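Local atomic coordinates of pesticidal crystal protein Cry2Aa (Bacillus thuringiensis serovar kurstaki, PDB entry 1I5P), a protein that binds to midgut epithelial cells of dipteran and lepidopteran larvae and promotes their colloid-osmotic lysis, acting as an insecticidal delta-endotoxin. Residues A[183-188]-A[214-219]; A[306-311]-A[424-429]; A[522-527]-A[616-621]. One frame throughout, in Å; residues are numbered along the deposited sequence.

Contact 1: A[183-188]-A[214-219]; sequences MHLSFI and NYTRDY
Helix segments 183-188 and 214-219 run nearly antiparallel, at 166°, with their axes 10.4 Å apart and Leu185 nearest Thr216. They belong to the helical bundle of the delta-endotoxin N-terminal domain. His184, Tyr215 and Tyr219 form an aromatic cluster between them. The His184 ring turns its edge to the face of Tyr215, with CE1 over the centre of that ring. The centroids are 5.0 Å apart and the planes meet at 55°. Ile188 CD1 lies over a face of the imidazole and also touches Tyr215 CD1 at 3.9 Å. Beside the cluster, Leu185 and Tyr219 slide past each other in opposite directions. Leu185 CG lies at the edge of the phenol ring, 4.0 Å from Tyr219 CD1. Leu185 CD2 meets Tyr215 CB at 3.8 Å and packs beside Thr216 OG1, which is hydrogen-bonded to Leu212 O one turn back. Outside the pair, Phe157 stacks on His184, and Phe177 meets Tyr219 edge-to-face. The side chain of His184 leaves with CG anti to its own N (chi1 -169°), which carries the imidazole across to the facing helix. There ND1 and Tyr219 OH share a hydrogen bond of 2.7 Å, with the hydroxyl oxygen near the imidazole plane.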
ATOM      1  N   MET A 183      -1.698   4.116 -19.288  1.00 12.98           N
ATOM      2  CA  MET A 183      -1.172   4.471 -20.595  1.00 14.24           C
ATOM      3  C   MET A 183      -1.520   5.893 -21.016  1.00 12.64           C
ATOM      4  O   MET A 183      -0.658   6.632 -21.487  1.00 14.22           O
ATOM      5  CB  MET A 183      -1.674   3.472 -21.641  1.00 14.12           C
ATOM      6  CG  MET A 183      -1.184   2.045 -21.401  1.00 17.36           C
ATOM      7  SD  MET A 183      -2.034   0.833 -22.432  1.00 23.52           S
ATOM      8  CE  MET A 183      -2.329  -0.498 -21.274  1.00 21.59           C
ATOM      9  N   HIS A 184      -2.777   6.282 -20.839  1.00 12.56           N
ATOM     10  CA  HIS A 184      -3.208   7.624 -21.217  1.00 13.39           C
ATOM     11  C   HIS A 184      -2.547   8.716 -20.371  1.00 12.82           C
ATOM     12  O   HIS A 184      -2.050   9.712 -20.906  1.00  9.48           O
ATOM     13  CB  HIS A 184      -4.733   7.751 -21.103  1.00 15.63           C
ATOM     14  CG  HIS A 184      -5.282   9.001 -21.723  1.00 17.83           C
ATOM     15  ND1 HIS A 184      -6.551   9.469 -21.454  1.00 17.54           N
ATOM     16  CD2 HIS A 184      -4.734   9.881 -22.595  1.00 17.49           C
ATOM     17  CE1 HIS A 184      -6.759  10.584 -22.131  1.00 18.23           C
ATOM     18  NE2 HIS A 184      -5.673  10.857 -22.832  1.00 17.75           N
ATOM     19  N   LEU A 185      -2.545   8.532 -19.052  1.00 10.87           N
ATOM     20  CA  LEU A 185      -1.955   9.522 -18.157  1.00 11.84           C
ATOM     21  C   LEU A 185      -0.446   9.616 -18.342  1.00 12.56           C
ATOM     22  O   LEU A 185       0.127  10.705 -18.238  1.00 11.86           O
ATOM     23  CB  LEU A 185      -2.299   9.195 -16.701  1.00 11.46           C
ATOM     24  CG  LEU A 185      -3.770   9.411 -16.320  1.00 14.02           C
ATOM     25  CD1 LEU A 185      -4.003   9.002 -14.869  1.00 12.89           C
ATOM     26  CD2 LEU A 185      -4.143  10.875 -16.524  1.00 12.95           C
ATOM     27  N   SER A 186       0.186   8.478 -18.624  1.00 11.50           N
ATOM     28  CA  SER A 186       1.628   8.439 -18.846  1.00 13.24           C
ATOM     29  C   SER A 186       1.930   9.222 -20.122  1.00 14.13           C
ATOM     30  O   SER A 186       2.927   9.948 -20.204  1.00 13.37           O
ATOM     31  CB  SER A 186       2.108   6.995 -19.004  1.00  8.96           C
ATOM     32  OG  SER A 186       1.964   6.270 -17.788  1.00 16.12           O
ATOM     33  N   PHE A 187       1.054   9.044 -21.111  1.00 13.84           N
ATOM     34  CA  PHE A 187       1.146   9.710 -22.407  1.00 14.45           C
ATOM     35  C   PHE A 187       1.092  11.222 -22.210  1.00 13.31           C
ATOM     36  O   PHE A 187       1.927  11.963 -22.728  1.00 14.86           O
ATOM     37  CB  PHE A 187      -0.020   9.250 -23.300  1.00 15.28           C
ATOM     38  CG  PHE A 187      -0.341  10.195 -24.430  1.00 16.05           C
ATOM     39  CD1 PHE A 187       0.491  10.283 -25.544  1.00 17.27           C
ATOM     40  CD2 PHE A 187      -1.474  11.007 -24.374  1.00 14.22           C
ATOM     41  CE1 PHE A 187       0.203  11.164 -26.588  1.00 14.16           C
ATOM     42  CE2 PHE A 187      -1.770  11.892 -25.418  1.00 15.70           C
ATOM     43  CZ  PHE A 187      -0.925  11.969 -26.527  1.00 13.93           C
ATOM     44  N   ILE A 188       0.099  11.671 -21.453  1.00 12.90           N
ATOM     45  CA  ILE A 188      -0.071  13.088 -21.171  1.00 13.74           C
ATOM     46  C   ILE A 188       1.162  13.659 -20.468  1.00 14.12           C
ATOM     47  O   ILE A 188       1.662  14.719 -20.837  1.00 13.17           O
ATOM     48  CB  ILE A 188      -1.330  13.314 -20.307  1.00 13.99           C
ATOM     49  CG1 ILE A 188      -2.572  12.950 -21.130  1.00 13.95           C
ATOM     50  CG2 ILE A 188      -1.388  14.764 -19.814  1.00 12.09           C
ATOM     51  CD1 ILE A 188      -3.864  12.855 -20.321  1.00 15.20           C
ATOM     52  N   ASN A 214      -7.057  17.030 -14.925  1.00 17.17           N
ATOM     53  CA  ASN A 214      -8.454  16.657 -15.159  1.00 18.39           C
ATOM     54  C   ASN A 214      -8.696  15.182 -15.412  1.00 18.11           C
ATOM     55  O   ASN A 214      -9.665  14.620 -14.903  1.00 18.51           O
ATOM     56  CB  ASN A 214      -9.040  17.486 -16.305  1.00 18.36           C
ATOM     57  CG  ASN A 214      -9.106  18.970 -15.974  1.00 22.01           C
ATOM     58  OD1 ASN A 214      -9.069  19.359 -14.808  1.00 25.30           O
ATOM     59  ND2 ASN A 214      -9.220  19.803 -17.002  1.00 24.47           N
ATOM     60  N   TYR A 215      -7.833  14.540 -16.189  1.00 16.59           N
ATOM     61  CA  TYR A 215      -8.027  13.122 -16.441  1.00 15.95           C
ATOM     62  C   TYR A 215      -7.655  12.296 -15.211  1.00 15.54           C
ATOM     63  O   TYR A 215      -8.263  11.264 -14.946  1.00 14.52           O
ATOM     64  CB  TYR A 215      -7.245  12.686 -17.683  1.00 17.77           C
ATOM     65  CG  TYR A 215      -7.932  13.115 -18.967  1.00 16.87           C
ATOM     66  CD1 TYR A 215      -7.440  14.172 -19.729  1.00 16.07           C
ATOM     67  CD2 TYR A 215      -9.112  12.494 -19.388  1.00 17.77           C
ATOM     68  CE1 TYR A 215      -8.105  14.604 -20.881  1.00 17.29           C
ATOM     69  CE2 TYR A 215      -9.785  12.916 -20.534  1.00 17.19           C
ATOM     70  CZ  TYR A 215      -9.277  13.971 -21.277  1.00 19.81           C
ATOM     71  OH  TYR A 215      -9.940  14.378 -22.413  1.00 20.64           O
ATOM     72  N   THR A 216      -6.673  12.760 -14.444  1.00 15.59           N
ATOM     73  CA  THR A 216      -6.294  12.047 -13.225  1.00 15.33           C
ATOM     74  C   THR A 216      -7.522  12.045 -12.314  1.00 16.40           C
ATOM     75  O   THR A 216      -7.841  11.046 -11.670  1.00 15.23           O
ATOM     76  CB  THR A 216      -5.120  12.750 -12.495  1.00 15.10           C
ATOM     77  OG1 THR A 216      -3.908  12.548 -13.234  1.00 11.42           O
ATOM     78  CG2 THR A 216      -4.954  12.199 -11.087  1.00 12.64           C
ATOM     79  N   ARG A 217      -8.210  13.179 -12.275  1.00 16.19           N
ATOM     80  CA  ARG A 217      -9.408  13.314 -11.468  1.00 17.44           C
ATOM     81  C   ARG A 217     -10.494  12.341 -11.931  1.00 17.03           C
ATOM     82  O   ARG A 217     -10.995  11.537 -11.143  1.00 14.70           O
ATOM     83  CB  ARG A 217      -9.916  14.756 -11.539  1.00 19.58           C
ATOM     84  CG  ARG A 217     -11.348  14.951 -11.066  1.00 23.59           C
ATOM     85  CD  ARG A 217     -12.202  15.455 -12.216  1.00 27.56           C
ATOM     86  NE  ARG A 217     -12.165  16.907 -12.333  1.00 28.29           N
ATOM     87  CZ  ARG A 217     -12.333  17.576 -13.469  1.00 28.82           C
ATOM     88  NH1 ARG A 217     -12.540  16.929 -14.607  1.00 27.20           N
ATOM     89  NH2 ARG A 217     -12.312  18.899 -13.460  1.00 29.88           N
ATOM     90  N   ASP A 218     -10.846  12.406 -13.210  1.00 17.22           N
ATOM     91  CA  ASP A 218     -11.885  11.536 -13.759  1.00 17.14           C
ATOM     92  C   ASP A 218     -11.594  10.051 -13.571  1.00 16.45           C
ATOM     93  O   ASP A 218     -12.448   9.293 -13.097  1.00 14.82           O
ATOM     94  CB  ASP A 218     -12.079  11.817 -15.251  1.00 18.04           C
ATOM     95  CG  ASP A 218     -12.556  13.231 -15.524  1.00 18.97           C
ATOM     96  OD1 ASP A 218     -12.920  13.930 -14.560  1.00 18.97           O
ATOM     97  OD2 ASP A 218     -12.570  13.640 -16.702  1.00 22.53           O
ATOM     98  N   TYR A 219     -10.392   9.638 -13.952  1.00 15.09           N
ATOM     99  CA  TYR A 219     -10.006   8.245 -13.832  1.00 15.23           C
ATOM    100  C   TYR A 219      -9.878   7.800 -12.379  1.00 14.53           C
ATOM    101  O   TYR A 219     -10.258   6.681 -12.034  1.00 15.81           O
ATOM    102  CB  TYR A 219      -8.695   8.008 -14.579  1.00 15.71           C
ATOM    103  CG  TYR A 219      -8.760   8.331 -16.060  1.00 16.34           C
ATOM    104  CD1 TYR A 219      -7.592   8.486 -16.801  1.00 14.42           C
ATOM    105  CD2 TYR A 219      -9.983   8.481 -16.720  1.00 16.32           C
ATOM    106  CE1 TYR A 219      -7.632   8.780 -18.156  1.00 16.16           C
ATOM    107  CE2 TYR A 219     -10.036   8.776 -18.088  1.00 14.46           C
ATOM    108  CZ  TYR A 219      -8.856   8.927 -18.795  1.00 16.26           C
ATOM    109  OH  TYR A 219      -8.876   9.245 -20.134  1.00 15.38           O
TER

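Contact 2: A[306-311]-A[424-429]; sequences YILSGI and RNISGV
This contact is part of the hydrophobic interior of the middle domain, the beta prism of the delta-endotoxins. It sets the start of strand 308-321, in one sheet, against strand 422-430 of another. The axes of the local segments 308-311 and 424-429 run at 27° to each other, 7.2 Å apart at closest approach. Leu308 and Ile426 carry the packing and cross at about a right angle. Leu308 has CG anti to the backbone N (chi1 -179°), which sends the CD2 branch over the facing strand. CD2 meets Ile426 CG1 at 3.7 Å and lies equally close to the backbone N of Asn425. Further along, Ile311 CG2 touches Ile426 CD1 at 4.0 Å, so the end of Ile426 is met by both Leu308 and Ile311. Val340 of strand 329-342 also packs on Leu308 and Ile426.

A water links the backbones where the segments begin. It donates to Arg424 O at 2.7 Å and to Tyr306 O at 2.9 Å. It accepts from Leu308 N, also at 2.9 Å. Three polar backbone atoms are thus satisfied beside the apolar contact. Asn425 OD1 bonds Tyr342 OH, and its ND2 bonds Val302 O. Each strand carries a classic beta bulge here: Ser309 and Gly310 face Asn341, while Arg424 and Asn425 face Val467. Apolar packing between separate sheets, as here, is typical of the interior of a beta prism.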
ATOM      1  N   TYR A 306       5.550   2.320  14.967  1.00 11.76           N
ATOM      2  CA  TYR A 306       6.617   1.687  15.731  1.00 13.11           C
ATOM      3  C   TYR A 306       7.306   0.605  14.906  1.00 13.71           C
ATOM      4  O   TYR A 306       6.813   0.213  13.842  1.00 11.93           O
ATOM      5  CB  TYR A 306       6.065   1.077  17.023  1.00 14.24           C
ATOM      6  CG  TYR A 306       5.779   2.105  18.092  1.00 13.49           C
ATOM      7  CD1 TYR A 306       4.573   2.800  18.112  1.00 11.98           C
ATOM      8  CD2 TYR A 306       6.746   2.433  19.043  1.00 12.25           C
ATOM      9  CE1 TYR A 306       4.335   3.804  19.049  1.00 13.93           C
ATOM     10  CE2 TYR A 306       6.521   3.433  19.983  1.00 14.19           C
ATOM     11  CZ  TYR A 306       5.318   4.114  19.982  1.00 13.76           C
ATOM     12  OH  TYR A 306       5.122   5.109  20.908  1.00 12.25           O
ATOM     13  N   ILE A 307       8.448   0.133  15.396  1.00 12.81           N
ATOM     14  CA  ILE A 307       9.203  -0.902  14.702  1.00 13.33           C
ATOM     15  C   ILE A 307       8.883  -2.278  15.274  1.00 14.23           C
ATOM     16  O   ILE A 307       9.234  -2.596  16.412  1.00 13.68           O
ATOM     17  CB  ILE A 307      10.715  -0.622  14.780  1.00 11.26           C
ATOM     18  CG1 ILE A 307      11.013   0.696  14.047  1.00 13.64           C
ATOM     19  CG2 ILE A 307      11.506  -1.775  14.176  1.00  7.93           C
ATOM     20  CD1 ILE A 307      12.461   1.120  14.075  1.00 14.64           C
ATOM     21  N   LEU A 308       8.194  -3.080  14.465  1.00 16.38           N
ATOM     22  CA  LEU A 308       7.770  -4.430  14.834  1.00 15.53           C
ATOM     23  C   LEU A 308       8.930  -5.303  15.283  1.00 16.59           C
ATOM     24  O   LEU A 308       9.912  -5.473  14.558  1.00 14.69           O
ATOM     25  CB  LEU A 308       7.063  -5.089  13.644  1.00 12.75           C
ATOM     26  CG  LEU A 308       6.523  -6.513  13.814  1.00 17.13           C
ATOM     27  CD1 LEU A 308       5.447  -6.525  14.892  1.00 12.90           C
ATOM     28  CD2 LEU A 308       5.949  -7.014  12.485  1.00 14.03           C
ATOM     29  N   SER A 309       8.794  -5.873  16.473  1.00 17.47           N
ATOM     30  CA  SER A 309       9.827  -6.728  17.037  1.00 17.73           C
ATOM     31  C   SER A 309       9.412  -8.193  17.002  1.00 17.21           C
ATOM     32  O   SER A 309      10.199  -9.064  16.631  1.00 15.36           O
ATOM     33  CB  SER A 309      10.109  -6.316  18.482  1.00 19.23           C
ATOM     34  OG  SER A 309      11.087  -7.161  19.057  1.00 29.64           O
ATOM     35  N   GLY A 310       8.170  -8.458  17.392  1.00 16.77           N
ATOM     36  CA  GLY A 310       7.676  -9.821  17.403  1.00 16.24           C
ATOM     37  C   GLY A 310       6.330  -9.960  18.088  1.00 16.40           C
ATOM     38  O   GLY A 310       5.562  -9.006  18.177  1.00 14.27           O
ATOM     39  N   ILE A 311       6.035 -11.157  18.573  1.00 15.64           N
ATOM     40  CA  ILE A 311       4.773 -11.395  19.260  1.00 18.53           C
ATOM     41  C   ILE A 311       4.983 -12.356  20.413  1.00 17.89           C
ATOM     42  O   ILE A 311       5.991 -13.063  20.479  1.00 20.06           O
ATOM     43  CB  ILE A 311       3.707 -12.040  18.329  1.00 18.15           C
ATOM     44  CG1 ILE A 311       4.165 -13.446  17.924  1.00 19.11           C
ATOM     45  CG2 ILE A 311       3.483 -11.179  17.088  1.00 18.59           C
ATOM     46  CD1 ILE A 311       3.076 -14.294  17.303  1.00 19.63           C
ATOM     47  N   ARG A 424       5.482  -5.042   8.104  1.00 13.79           N
ATOM     48  CA  ARG A 424       5.805  -3.954   9.018  1.00 14.02           C
ATOM     49  C   ARG A 424       4.925  -3.912  10.259  1.00 13.47           C
ATOM     50  O   ARG A 424       5.156  -3.115  11.163  1.00 13.62           O
ATOM     51  CB  ARG A 424       5.739  -2.614   8.286  1.00 11.05           C
ATOM     52  CG  ARG A 424       6.839  -2.442   7.241  1.00 13.94           C
ATOM     53  CD  ARG A 424       8.227  -2.562   7.860  1.00 13.49           C
ATOM     54  NE  ARG A 424       9.272  -2.442   6.848  1.00 15.06           N
ATOM     55  CZ  ARG A 424      10.561  -2.678   7.066  1.00 13.66           C
ATOM     56  NH1 ARG A 424      10.981  -3.049   8.270  1.00 11.23           N
ATOM     57  NH2 ARG A 424      11.428  -2.558   6.070  1.00 11.56           N
ATOM     58  N   ASN A 425       3.906  -4.758  10.301  1.00 13.25           N
ATOM     59  CA  ASN A 425       3.048  -4.816  11.474  1.00 12.49           C
ATOM     60  C   ASN A 425       2.293  -6.130  11.514  1.00 13.18           C
ATOM     61  O   ASN A 425       2.108  -6.789  10.490  1.00 12.21           O
ATOM     62  CB  ASN A 425       2.054  -3.646  11.506  1.00 11.24           C
ATOM     63  CG  ASN A 425       1.472  -3.414  12.901  1.00 12.22           C
ATOM     64  OD1 ASN A 425       1.997  -3.913  13.892  1.00 11.48           O
ATOM     65  ND2 ASN A 425       0.395  -2.644  12.979  1.00 14.19           N
ATOM     66  N   ILE A 426       1.884  -6.522  12.715  1.00 12.62           N
ATOM     67  CA  ILE A 426       1.122  -7.745  12.906  1.00 14.41           C
ATOM     68  C   ILE A 426      -0.063  -7.398  13.794  1.00 15.56           C
ATOM     69  O   ILE A 426       0.039  -6.560  14.690  1.00 15.00           O
ATOM     70  CB  ILE A 426       1.960  -8.846  13.590  1.00 15.81           C
ATOM     71  CG1 ILE A 426       3.082  -9.302  12.649  1.00 14.70           C
ATOM     72  CG2 ILE A 426       1.074 -10.028  13.959  1.00 14.33           C
ATOM     73  CD1 ILE A 426       4.073 -10.258  13.284  1.00 15.85           C
ATOM     74  N   SER A 427      -1.196  -8.027  13.524  1.00 14.90           N
ATOM     75  CA  SER A 427      -2.385  -7.797  14.316  1.00 14.00           C
ATOM     76  C   SER A 427      -3.104  -9.128  14.390  1.00 14.01           C
ATOM     77  O   SER A 427      -2.498 -10.176  14.187  1.00 13.47           O
ATOM     78  CB  SER A 427      -3.273  -6.740  13.658  1.00 15.53           C
ATOM     79  OG  SER A 427      -4.300  -6.315  14.536  1.00 16.22           O
ATOM     80  N   GLY A 428      -4.395  -9.093  14.674  1.00 14.97           N
ATOM     81  CA  GLY A 428      -5.143 -10.330  14.761  1.00 14.64           C
ATOM     82  C   GLY A 428      -6.533 -10.099  15.303  1.00 15.51           C
ATOM     83  O   GLY A 428      -6.867  -8.995  15.739  1.00 13.04           O
ATOM     84  N   VAL A 429      -7.348 -11.147  15.264  1.00 14.69           N
ATOM     85  CA  VAL A 429      -8.709 -11.067  15.765  1.00 15.12           C
ATOM     86  C   VAL A 429      -9.059 -12.342  16.519  1.00 15.03           C
ATOM     87  O   VAL A 429      -8.455 -13.394  16.297  1.00 11.77           O
ATOM     88  CB  VAL A 429      -9.736 -10.877  14.622  1.00 14.99           C
ATOM     89  CG1 VAL A 429      -9.466  -9.574  13.891  1.00 12.74           C
ATOM     90  CG2 VAL A 429      -9.671 -12.050  13.652  1.00 10.87           C
TER
HETATM   91  O   HOH W   1       7.441  -1.926  11.911  1.00  8.68           O

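Contact 3: A[522-527]-A[616-621]; sequences SLRFEQ and PFDLMN
The rings of Phe525 and Phe617 lie side by side and point the same way, on one face of a sheet of the C-terminal domain, the lectin-like jelly-roll sandwich of the toxin. Leu523 and Leu619 share that face. Phe617 CD2 sits at the edge of the Phe525 ring, 3.7 Å from Phe525 CD1. Leu619 CB approaches that ring obliquely and touches Phe525 CE1 at 3.9 Å. On the other face of the sheet, the Arg524 guanidinium takes Glu526 at its edge, near its plane. NE and NH2 both donate to Glu526 OE2, which joins the pair in a salt bridge.

The segments are neighbouring antiparallel strands. Leu523 with Leu619 and Phe525 with Phe617 are hydrogen-bonded pairs, and Arg524 with Asp618 is the non-hydrogen-bonded pair between them. Leu523 N bonds Leu619 O at 2.9 Å, and Leu619 N returns to Leu523 O at 2.8 Å. Phe525 N to Phe617 O and Phe617 N to Phe525 O make an equivalent pair. Strand 510-513 lies beside 522-525, and strand 541-550 lies beside 617-621. The aromatic and leucine face is buried: Tyr534 packs on Leu523 and Leu619, and Ala532 on Phe525.

The face with Arg524 is more polar. Arg524 CG lies alongside Pro616 CB at 3.7 Å, and the two side chains point the same way. Ser522 CB packs on Met620 CG at 3.7 Å. The Ser522 hydroxyl lies between its backbone N and carbonyl carbon (chi1 64°), directed toward Asp618. Lys515 NZ bonds this hydroxyl too and makes a long, weak ion pair with Asp618. Ser522 OG donates to Asp618 OD1 at 2.8 Å, on the anti side and 27° out of the carboxylate plane.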
ATOM      1  N   SER A 522      -4.747   8.168   5.624  1.00 12.15           N
ATOM      2  CA  SER A 522      -4.472   9.499   6.140  1.00 13.67           C
ATOM      3  C   SER A 522      -4.684   9.561   7.649  1.00 14.21           C
ATOM      4  O   SER A 522      -5.237   8.636   8.256  1.00 12.23           O
ATOM      5  CB  SER A 522      -5.367  10.536   5.450  1.00 14.54           C
ATOM      6  OG  SER A 522      -6.739  10.308   5.741  1.00 13.09           O
ATOM      7  N   LEU A 523      -4.224  10.657   8.245  1.00 14.72           N
ATOM      8  CA  LEU A 523      -4.367  10.873   9.676  1.00 16.40           C
ATOM      9  C   LEU A 523      -5.421  11.969   9.825  1.00 17.39           C
ATOM     10  O   LEU A 523      -5.216  13.105   9.388  1.00 15.52           O
ATOM     11  CB  LEU A 523      -3.028  11.321  10.277  1.00 17.86           C
ATOM     12  CG  LEU A 523      -2.724  10.905  11.719  1.00 22.50           C
ATOM     13  CD1 LEU A 523      -2.856   9.389  11.870  1.00 18.44           C
ATOM     14  CD2 LEU A 523      -1.310  11.363  12.095  1.00 20.39           C
ATOM     15  N   ARG A 524      -6.558  11.621  10.419  1.00 17.10           N
ATOM     16  CA  ARG A 524      -7.630  12.590  10.598  1.00 19.10           C
ATOM     17  C   ARG A 524      -7.628  13.188  11.999  1.00 17.48           C
ATOM     18  O   ARG A 524      -7.815  12.478  12.988  1.00 18.45           O
ATOM     19  CB  ARG A 524      -8.992  11.945  10.320  1.00 18.59           C
ATOM     20  CG  ARG A 524     -10.146  12.940  10.376  1.00 21.32           C
ATOM     21  CD  ARG A 524     -11.507  12.288  10.139  1.00 20.38           C
ATOM     22  NE  ARG A 524     -11.905  11.384  11.218  1.00 19.66           N
ATOM     23  CZ  ARG A 524     -12.058  10.070  11.076  1.00 20.62           C
ATOM     24  NH1 ARG A 524     -11.845   9.496   9.899  1.00 21.75           N
ATOM     25  NH2 ARG A 524     -12.446   9.331  12.105  1.00 18.57           N
ATOM     26  N   PHE A 525      -7.409  14.496  12.072  1.00 17.31           N
ATOM     27  CA  PHE A 525      -7.402  15.206  13.345  1.00 19.76           C
ATOM     28  C   PHE A 525      -8.811  15.735  13.607  1.00 20.82           C
ATOM     29  O   PHE A 525      -9.351  16.509  12.815  1.00 20.22           O
ATOM     30  CB  PHE A 525      -6.416  16.383  13.306  1.00 17.57           C
ATOM     31  CG  PHE A 525      -4.993  15.983  13.017  1.00 17.65           C
ATOM     32  CD1 PHE A 525      -4.282  16.599  11.988  1.00 17.96           C
ATOM     33  CD2 PHE A 525      -4.364  14.995  13.766  1.00 16.39           C
ATOM     34  CE1 PHE A 525      -2.963  16.232  11.710  1.00 16.60           C
ATOM     35  CE2 PHE A 525      -3.043  14.620  13.496  1.00 16.85           C
ATOM     36  CZ  PHE A 525      -2.344  15.242  12.465  1.00 14.50           C
ATOM     37  N   GLU A 526      -9.412  15.310  14.711  1.00 21.51           N
ATOM     38  CA  GLU A 526     -10.756  15.760  15.052  1.00 23.08           C
ATOM     39  C   GLU A 526     -10.725  16.788  16.170  1.00 24.61           C
ATOM     40  O   GLU A 526     -11.736  17.421  16.467  1.00 26.06           O
ATOM     41  CB  GLU A 526     -11.626  14.568  15.460  1.00 21.08           C
ATOM     42  CG  GLU A 526     -11.990  13.660  14.299  1.00 20.74           C
ATOM     43  CD  GLU A 526     -12.889  12.511  14.709  1.00 21.78           C
ATOM     44  OE1 GLU A 526     -13.408  12.529  15.844  1.00 23.03           O
ATOM     45  OE2 GLU A 526     -13.086  11.590  13.888  1.00 23.50           O
ATOM     46  N   GLN A 527      -9.560  16.946  16.790  1.00 25.10           N
ATOM     47  CA  GLN A 527      -9.386  17.909  17.867  1.00 24.92           C
ATOM     48  C   GLN A 527      -8.426  19.010  17.434  1.00 24.88           C
ATOM     49  O   GLN A 527      -7.334  18.739  16.934  1.00 23.07           O
ATOM     50  CB  GLN A 527      -8.858  17.211  19.123  1.00 27.09           C
ATOM     51  CG  GLN A 527      -8.430  18.165  20.227  1.00 28.56           C
ATOM     52  CD  GLN A 527      -8.291  17.478  21.569  1.00 31.76           C
ATOM     53  OE1 GLN A 527      -8.236  16.250  21.650  1.00 33.05           O
ATOM     54  NE2 GLN A 527      -8.221  18.269  22.632  1.00 32.34           N
ATOM     55  N   PRO A 616     -13.070  18.135  10.801  1.00 24.91           N
ATOM     56  CA  PRO A 616     -11.849  17.326  10.838  1.00 24.82           C
ATOM     57  C   PRO A 616     -10.843  17.744   9.785  1.00 23.12           C
ATOM     58  O   PRO A 616     -11.198  18.368   8.788  1.00 21.95           O
ATOM     59  CB  PRO A 616     -12.368  15.908  10.606  1.00 24.68           C
ATOM     60  CG  PRO A 616     -13.767  15.973  11.154  1.00 27.00           C
ATOM     61  CD  PRO A 616     -14.238  17.274  10.563  1.00 24.79           C
ATOM     62  N   PHE A 617      -9.583  17.397  10.021  1.00 21.04           N
ATOM     63  CA  PHE A 617      -8.505  17.711   9.093  1.00 20.39           C
ATOM     64  C   PHE A 617      -7.805  16.407   8.731  1.00 19.43           C
ATOM     65  O   PHE A 617      -7.502  15.592   9.602  1.00 19.91           O
ATOM     66  CB  PHE A 617      -7.509  18.674   9.746  1.00 19.54           C
ATOM     67  CG  PHE A 617      -6.324  19.024   8.880  1.00 20.05           C
ATOM     68  CD1 PHE A 617      -6.286  20.232   8.189  1.00 18.70           C
ATOM     69  CD2 PHE A 617      -5.226  18.165   8.788  1.00 18.75           C
ATOM     70  CE1 PHE A 617      -5.179  20.587   7.427  1.00 19.23           C
ATOM     71  CE2 PHE A 617      -4.110  18.511   8.025  1.00 16.15           C
ATOM     72  CZ  PHE A 617      -4.087  19.724   7.345  1.00 18.94           C
ATOM     73  N   ASP A 618      -7.556  16.204   7.444  1.00 18.38           N
ATOM     74  CA  ASP A 618      -6.873  14.999   6.984  1.00 18.65           C
ATOM     75  C   ASP A 618      -5.451  15.308   6.537  1.00 17.62           C
ATOM     76  O   ASP A 618      -5.247  16.023   5.558  1.00 15.98           O
ATOM     77  CB  ASP A 618      -7.619  14.361   5.808  1.00 20.18           C
ATOM     78  CG  ASP A 618      -8.744  13.435   6.250  1.00 21.85           C
ATOM     79  OD1 ASP A 618      -8.461  12.273   6.612  1.00 19.38           O
ATOM     80  OD2 ASP A 618      -9.911  13.872   6.234  1.00 25.02           O
ATOM     81  N   LEU A 619      -4.472  14.774   7.260  1.00 17.09           N
ATOM     82  CA  LEU A 619      -3.070  14.949   6.891  1.00 16.24           C
ATOM     83  C   LEU A 619      -2.856  13.704   6.029  1.00 14.31           C
ATOM     84  O   LEU A 619      -2.775  12.590   6.554  1.00 13.74           O
ATOM     85  CB  LEU A 619      -2.169  14.883   8.125  1.00 15.72           C
ATOM     86  CG  LEU A 619      -0.930  15.785   8.185  1.00 19.91           C
ATOM     87  CD1 LEU A 619       0.146  15.057   8.972  1.00 15.38           C
ATOM     88  CD2 LEU A 619      -0.421  16.144   6.795  1.00 16.07           C
ATOM     89  N   MET A 620      -2.772  13.894   4.714  1.00 14.63           N
ATOM     90  CA  MET A 620      -2.639  12.773   3.787  1.00 13.06           C
ATOM     91  C   MET A 620      -1.244  12.341   3.349  1.00 12.93           C
ATOM     92  O   MET A 620      -0.976  11.140   3.242  1.00 12.80           O
ATOM     93  CB  MET A 620      -3.520  13.048   2.572  1.00 13.97           C
ATOM     94  CG  MET A 620      -4.981  13.236   2.967  1.00 12.29           C
ATOM     95  SD  MET A 620      -5.998  13.851   1.637  1.00 12.97           S
ATOM     96  CE  MET A 620      -6.154  12.345   0.663  1.00 10.51           C
ATOM     97  N   ASN A 621      -0.362  13.297   3.068  1.00 11.71           N
ATOM     98  CA  ASN A 621       0.999  12.955   2.675  1.00 12.17           C
ATOM     99  C   ASN A 621       1.964  14.087   2.979  1.00 13.13           C
ATOM    100  O   ASN A 621       1.590  15.260   3.012  1.00 12.06           O
ATOM    101  CB  ASN A 621       1.091  12.610   1.183  1.00 11.97           C
ATOM    102  CG  ASN A 621       2.188  11.577   0.885  1.00 15.61           C
ATOM    103  OD1 ASN A 621       3.103  11.366   1.688  1.00 11.81           O
ATOM    104  ND2 ASN A 621       2.094  10.931  -0.278  1.00 12.22           N
TER

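In the fold
From the N terminus, the chain first closes contact 1, between helices 170-193 and 202-232 of the helical domain. Only 25 residues, mostly helical, lie between its segments. Contact 2 opens later, in the middle domain, and spans 112 residues rich in strand. It brings together two of that domain's sheets. Contact 3 follows in the C-terminal domain. Its 88-residue loop returns strand 617-626, near the chain's end, to strand 522-525 in one sheet. The three contacts run in series, without nesting or crossing, and none touches another. The centres of contacts 1 and 2 lie about 37 Å apart, on opposite sides of the chain's centre. Each contact ties together parts of its own domain.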